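Local coordinates for protein SidF, inhibitor of growth family, member 3 (Legionella pneumophila subsp. pneumophila, PDB 4FYE) that probably removes a phosphate from phosphoinositide lipids, as a membrane-associated Legionella phosphatase, at residues 295-298 against 299-302; 378-381 against 382-386. The protein carries 1 engineered substitution. All blocks are in the same frame, centred on the assembly; numbering follows the deposited sequence.

Contact 1 of 2, residues 295-298 against 299-302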
ATOM      1  N   LEU A 295       6.430   0.934  17.006  1.00 53.33           N
ATOM      2  CA  LEU A 295       5.220   0.812  17.799  1.00 50.81           C
ATOM      3  C   LEU A 295       4.398   2.131  17.761  1.00 53.27           C
ATOM      4  O   LEU A 295       3.199   2.146  17.485  1.00 56.75           O
ATOM      5  CB  LEU A 295       5.588   0.533  19.227  1.00 56.23           C
ATOM      6  CG  LEU A 295       4.826  -0.393  20.163  1.00 54.76           C
ATOM      7  CD1 LEU A 295       4.605   0.375  21.450  1.00 54.89           C
ATOM      8  CD2 LEU A 295       3.514  -0.903  19.632  1.00 51.59           C
ATOM      9  N   ILE A 296       5.049   3.242  18.018  1.00 52.18           N
ATOM     10  CA  ILE A 296       4.452   4.535  17.848  1.00 54.84           C
ATOM     11  C   ILE A 296       3.734   4.682  16.461  1.00 58.18           C
ATOM     12  O   ILE A 296       2.503   4.955  16.396  1.00 59.65           O
ATOM     13  CB  ILE A 296       5.515   5.599  18.148  1.00 57.43           C
ATOM     14  CG1 ILE A 296       5.694   5.691  19.682  1.00 59.37           C
ATOM     15  CG2 ILE A 296       5.131   6.931  17.538  1.00 59.31           C
ATOM     16  CD1 ILE A 296       6.929   6.445  20.139  1.00 59.77           C
ATOM     17  N   ASN A 297       4.467   4.462  15.372  1.00 54.97           N
ATOM     18  CA  ASN A 297       3.869   4.410  14.051  1.00 48.97           C
ATOM     19  C   ASN A 297       2.820   3.334  13.889  1.00 52.51           C
ATOM     20  O   ASN A 297       1.821   3.574  13.209  1.00 51.33           O
ATOM     21  CB  ASN A 297       4.938   4.191  13.050  1.00 49.48           C
ATOM     22  CG  ASN A 297       5.841   5.372  12.930  1.00 52.07           C
ATOM     23  OD1 ASN A 297       5.563   6.476  13.467  1.00 51.39           O
ATOM     24  ND2 ASN A 297       6.936   5.174  12.197  1.00 50.19           N
ATOM     25  N   GLN A 298       2.999   2.164  14.521  1.00 50.76           N
ATOM     26  CA  GLN A 298       1.897   1.201  14.549  1.00 48.17           C
ATOM     27  C   GLN A 298       0.592   1.817  15.122  1.00 47.32           C
ATOM     28  O   GLN A 298      -0.478   1.544  14.601  1.00 46.49           O
ATOM     29  CB  GLN A 298       2.235  -0.061  15.330  1.00 49.54           C
ATOM     30  CG  GLN A 298       1.196  -1.144  15.073  1.00 50.62           C
ATOM     31  CD  GLN A 298       1.020  -1.458  13.595  1.00 51.51           C
ATOM     32  OE1 GLN A 298       1.988  -1.435  12.843  1.00 52.81           O
ATOM     33  NE2 GLN A 298      -0.206  -1.816  13.186  1.00 51.62           N
ATOM     34  N   GLU A 299       0.652   2.640  16.171  1.00 47.92           N
ATOM     35  CA  GLU A 299      -0.590   3.242  16.606  1.00 50.92           C
ATOM     36  C   GLU A 299      -1.200   4.208  15.590  1.00 49.63           C
ATOM     37  O   GLU A 299      -2.422   4.173  15.381  1.00 52.57           O
ATOM     38  CB  GLU A 299      -0.666   3.669  18.103  1.00 58.13           C
ATOM     39  CG  GLU A 299       0.165   4.870  18.555  1.00 68.52           C
ATOM     40  CD  GLU A 299      -0.228   5.413  19.950  1.00 69.46           C
ATOM     41  OE1 GLU A 299      -0.051   6.624  20.185  1.00 85.43           O
ATOM     42  OE2 GLU A 299      -0.703   4.680  20.840  1.00 70.82           O
ATOM     43  N   GLU A 300      -0.374   4.927  14.837  1.00 47.87           N
ATOM     44  CA  GLU A 300      -0.889   5.796  13.787  1.00 46.13           C
ATOM     45  C   GLU A 300      -1.616   4.981  12.748  1.00 48.64           C
ATOM     46  O   GLU A 300      -2.698   5.334  12.302  1.00 51.68           O
ATOM     47  CB  GLU A 300       0.216   6.618  13.153  1.00 46.84           C
ATOM     48  CG  GLU A 300      -0.243   7.687  12.131  1.00 49.42           C
ATOM     49  CD  GLU A 300       0.865   8.158  11.156  1.00 60.12           C
ATOM     50  OE1 GLU A 300       0.532   8.674  10.049  1.00 75.99           O
ATOM     51  OE2 GLU A 300       2.083   8.004  11.445  1.00 55.88           O
ATOM     52  N   VAL A 301      -1.036   3.851  12.382  1.00 47.78           N
ATOM     53  CA  VAL A 301      -1.712   2.927  11.491  1.00 43.80           C
ATOM     54  C   VAL A 301      -3.093   2.510  12.026  1.00 42.82           C
ATOM     55  O   VAL A 301      -4.001   2.308  11.234  1.00 46.14           O
ATOM     56  CB  VAL A 301      -0.825   1.668  11.211  1.00 41.95           C
ATOM     57  CG1 VAL A 301      -1.595   0.493  10.555  1.00 38.84           C
ATOM     58  CG2 VAL A 301       0.366   2.080  10.406  1.00 42.55           C
ATOM     59  N   ILE A 302      -3.239   2.336  13.340  1.00 44.76           N
ATOM     60  CA  ILE A 302      -4.551   1.974  13.907  1.00 42.52           C
ATOM     61  C   ILE A 302      -5.484   3.140  13.736  1.00 40.41           C
ATOM     62  O   ILE A 302      -6.633   2.996  13.359  1.00 40.09           O
ATOM     63  CB  ILE A 302      -4.479   1.569  15.371  1.00 47.42           C
ATOM     64  CG1 ILE A 302      -3.470   0.436  15.508  1.00 50.10           C
ATOM     65  CG2 ILE A 302      -5.878   1.210  15.912  1.00 44.20           C
ATOM     66  CD1 ILE A 302      -3.685  -0.447  16.695  1.00 53.88           C
TER

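Contact 2 of 2, residues 378-381 against 382-386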
ATOM      1  N   GLU A 378      10.929  -8.156  11.173  1.00 58.89           N
ATOM      2  CA  GLU A 378      10.858  -8.508  12.584  1.00 63.03           C
ATOM      3  C   GLU A 378      10.191  -7.469  13.503  1.00 62.98           C
ATOM      4  O   GLU A 378       9.339  -7.841  14.307  1.00 66.81           O
ATOM      5  CB  GLU A 378      12.206  -8.941  13.110  1.00 64.77           C
ATOM      6  CG  GLU A 378      12.216 -10.424  13.374  1.00 77.82           C
ATOM      7  CD  GLU A 378      13.603 -10.969  13.678  1.00 90.96           C
ATOM      8  OE1 GLU A 378      14.252 -10.519  14.669  1.00 96.63           O
ATOM      9  OE2 GLU A 378      14.036 -11.880  12.933  1.00 87.61           O
ATOM     10  N   TYR A 379      10.505  -6.183  13.337  1.00 59.85           N
ATOM     11  CA  TYR A 379       9.954  -5.152  14.209  1.00 55.32           C
ATOM     12  C   TYR A 379       8.477  -4.903  13.976  1.00 55.96           C
ATOM     13  O   TYR A 379       7.736  -4.545  14.905  1.00 56.62           O
ATOM     14  CB  TYR A 379      10.695  -3.855  14.001  1.00 53.99           C
ATOM     15  CG  TYR A 379      12.108  -3.843  14.525  1.00 57.97           C
ATOM     16  CD1 TYR A 379      12.772  -5.031  14.833  1.00 60.95           C
ATOM     17  CD2 TYR A 379      12.785  -2.651  14.723  1.00 57.34           C
ATOM     18  CE1 TYR A 379      14.060  -5.037  15.338  1.00 60.22           C
ATOM     19  CE2 TYR A 379      14.093  -2.666  15.158  1.00 62.07           C
ATOM     20  CZ  TYR A 379      14.695  -3.860  15.470  1.00 58.91           C
ATOM     21  OH  TYR A 379      15.923  -3.874  15.955  1.00 70.39           O
ATOM     22  N   VAL A 380       8.054  -5.056  12.731  1.00 52.57           N
ATOM     23  CA  VAL A 380       6.716  -4.656  12.371  1.00 49.40           C
ATOM     24  C   VAL A 380       5.839  -5.795  12.820  1.00 51.23           C
ATOM     25  O   VAL A 380       4.834  -5.583  13.526  1.00 55.25           O
ATOM     26  CB  VAL A 380       6.594  -4.346  10.853  1.00 52.08           C
ATOM     27  CG1 VAL A 380       5.144  -4.367  10.420  1.00 55.28           C
ATOM     28  CG2 VAL A 380       7.245  -3.012  10.482  1.00 45.43           C
ATOM     29  N   ARG A 381       6.249  -7.016  12.490  1.00 51.35           N
ATOM     30  CA  ARG A 381       5.516  -8.201  12.937  1.00 54.20           C
ATOM     31  C   ARG A 381       5.361  -8.276  14.479  1.00 56.72           C
ATOM     32  O   ARG A 381       4.327  -8.653  14.984  1.00 57.80           O
ATOM     33  CB  ARG A 381       6.120  -9.455  12.291  1.00 54.64           C
ATOM     34  CG  ARG A 381       6.371 -10.629  13.200  1.00 65.75           C
ATOM     35  CD  ARG A 381       5.139 -11.461  13.408  1.00 65.65           C
ATOM     36  NE  ARG A 381       4.963 -11.786  14.821  1.00 74.86           N
ATOM     37  CZ  ARG A 381       5.854 -11.632  15.810  1.00 77.84           C
ATOM     38  NH1 ARG A 381       7.070 -11.151  15.594  1.00 85.72           N
ATOM     39  NH2 ARG A 381       5.515 -11.970  17.045  1.00 70.81           N
ATOM     40  N   GLN A 382       6.352  -7.825  15.220  1.00 58.15           N
ATOM     41  CA  GLN A 382       6.275  -7.839  16.678  1.00 63.61           C
ATOM     42  C   GLN A 382       5.316  -6.750  17.215  1.00 64.99           C
ATOM     43  O   GLN A 382       4.487  -7.010  18.125  1.00 64.04           O
ATOM     44  CB  GLN A 382       7.699  -7.695  17.216  1.00 70.34           C
ATOM     45  CG  GLN A 382       7.855  -7.272  18.658  1.00 81.14           C
ATOM     46  CD  GLN A 382       9.295  -7.378  19.161  1.00 90.73           C
ATOM     47  OE1 GLN A 382       9.512  -7.662  20.352  1.00 93.88           O
ATOM     48  NE2 GLN A 382      10.285  -7.184  18.260  1.00 84.48           N
ATOM     49  N   MET A 383       5.402  -5.545  16.645  1.00 62.29           N
ATOM     50  CA  MET A 383       4.511  -4.451  17.061  1.00 62.33           C
ATOM     51  C   MET A 383       3.018  -4.685  16.636  1.00 60.56           C
ATOM     52  O   MET A 383       2.098  -4.426  17.399  1.00 59.30           O
ATOM     53  CB  MET A 383       5.075  -3.071  16.661  1.00 58.94           C
ATOM     54  CG  MET A 383       6.549  -2.842  16.993  1.00 61.19           C
ATOM     55  SD  MET A 383       7.105  -3.010  18.734  1.00 75.13           S
ATOM     56  CE  MET A 383       6.772  -4.704  19.096  1.00 72.70           C
ATOM     57  N   MET A 384       2.792  -5.207  15.437  1.00 56.56           N
ATOM     58  CA  MET A 384       1.456  -5.643  15.061  1.00 55.67           C
ATOM     59  C   MET A 384       0.893  -6.627  16.070  1.00 57.53           C
ATOM     60  O   MET A 384      -0.273  -6.491  16.489  1.00 56.87           O
ATOM     61  CB  MET A 384       1.406  -6.241  13.623  1.00 49.94           C
ATOM     62  CG  MET A 384       1.567  -5.215  12.493  1.00 47.01           C
ATOM     63  SD  MET A 384       1.467  -6.010  10.865  0.80 42.21           S
ATOM     64  CE  MET A 384      -0.195  -6.597  11.072  1.00 49.52           C
ATOM     65  N   ASP A 385       1.693  -7.622  16.457  1.00 58.12           N
ATOM     66  CA  ASP A 385       1.226  -8.635  17.442  1.00 61.07           C
ATOM     67  C   ASP A 385       1.142  -8.073  18.870  1.00 60.21           C
ATOM     68  O   ASP A 385       0.389  -8.600  19.698  1.00 60.17           O
ATOM     69  CB  ASP A 385       2.092  -9.910  17.432  1.00 64.64           C
ATOM     70  CG  ASP A 385       1.552 -11.017  16.500  1.00 68.79           C
ATOM     71  OD1 ASP A 385       0.320 -11.082  16.211  1.00 65.96           O
ATOM     72  OD2 ASP A 385       2.400 -11.842  16.047  1.00 69.49           O
ATOM     73  N   ALA A 386       1.927  -7.030  19.152  1.00 59.93           N
ATOM     74  CA  ALA A 386       1.885  -6.310  20.441  1.00 58.05           C
ATOM     75  C   ALA A 386       0.510  -5.748  20.666  1.00 60.43           C
ATOM     76  O   ALA A 386      -0.051  -5.875  21.785  1.00 62.62           O
ATOM     77  CB  ALA A 386       2.889  -5.166  20.440  1.00 54.47           C
TER

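Contact 1 of 2, residues 295-298 against 299-302
Gln298 meets Val301 one turn further along alpha-helix 284-311, in a buried part of it, its amide nitrogen NE2 lying 3.8 Å from the valine methyl CG1. The glutamine leaves the backbone with CG anti to N (chi1 -167°) and then bends at chi2, which carries the amide forward along the helix, where the two side chains run slantwise past each other. This touch is apolar on the valine side. The polar end is satisfied elsewhere, OE1 by Arg273 NH1 and NE2 by Glu356 OE2.

Glu299 folds back in the other direction. Its chi1 of 71° sets CG between the backbone N and the carbonyl carbon, so that CG approaches Ile296 O to 3.2 Å; beyond CG the chain is extended and its carboxylate reaches Arg213 in a salt bridge.

The backbone supplies the regular i to i+4 ladder. Glu299 N bonds to Leu295 O at 2.9 Å, and Val301 N bonds to Asn297 O at 3.0 Å with a nearly straight N-H...O angle of 167°. Glu300 CB approaches Asn297 O to 3.4 Å from one side of the carbonyl plane and Val301 CG2 from the other, at 3.5 Å. The amide of Asn297 turns outward, OD1 accepting from Gly242 N and ND2 donating to Arg273 O, while Glu300 OE2 accepts from Asn243 N.

Several elements pack against residues 295-302: Leu295 and Glu299 meet helix 373-387, Ile296 meets Phe507 and Phe510 of helix 482-514, and Gln298 and Ile302 meet strand 402-416.

Contact 2 of 2, residues 378-381 against 382-386
Arg381 reaches forward along alpha-helix 373-387, its guanidinium face lying over Gln382 N, and meets Asp385 in an i to i+4 salt bridge. Bends at chi2 (83°) and chi3 bring the group alongside the helix, with Arg381 NE 2.8 Å from Asp385 OD2. A second, weak bond runs from Arg381 NH2 to the same OD2 at 3.3 Å. The carboxylate does not face the guanidinium squarely: the two planes stand 68° apart, and Arg381 NE meets OD2 on the anti side, tilted out of the carboxylate plane. Both charges have further partners in this buried setting, Arg381 NH2 pairing with Glu543 and Asp385 OD2 with Arg443, which makes the pair part of a wider ionic network.

Elsewhere along these residues the contact is apolar. Met384 SD lies 4.1 Å from Val380 CG1, the two side chains lying askew to one another; both pack on Tyr358 of strand 353-360, and Met384 also reaches strand 402-416. On the side toward helix 284-311, Met383 packs on Thr294 and Tyr379 on Ile290 and Lys291.

Main-chain bonds follow the i to i+4 pattern. Met383 N donates to Tyr379 O at 3.1 Å, and Met384 N donates to Val380 O at 2.8 Å with an N-H...O angle of 175°.

Contact 1 and contact 2 are short stretches of two different helices, 284-311 and 373-387, and come in that order along the chain. Their centres are 11 Å apart, and the helices touch directly: Leu295 CG lies 3.8 Å from Met383 SD, and Gln298 OE1 lies 3.8 Å from Met384 CG. Both stretches also pack on strand 402-416 of the four-stranded mixed sheet and on helix 482-514. Strand 353-360 lies between the two helices in sequence; its Glu356, a partner of contact 1, also touches Met384 and so links the two contacts. The two segments thus help join the two helices to each other and to the four-stranded sheet, in a largely buried part of the chain.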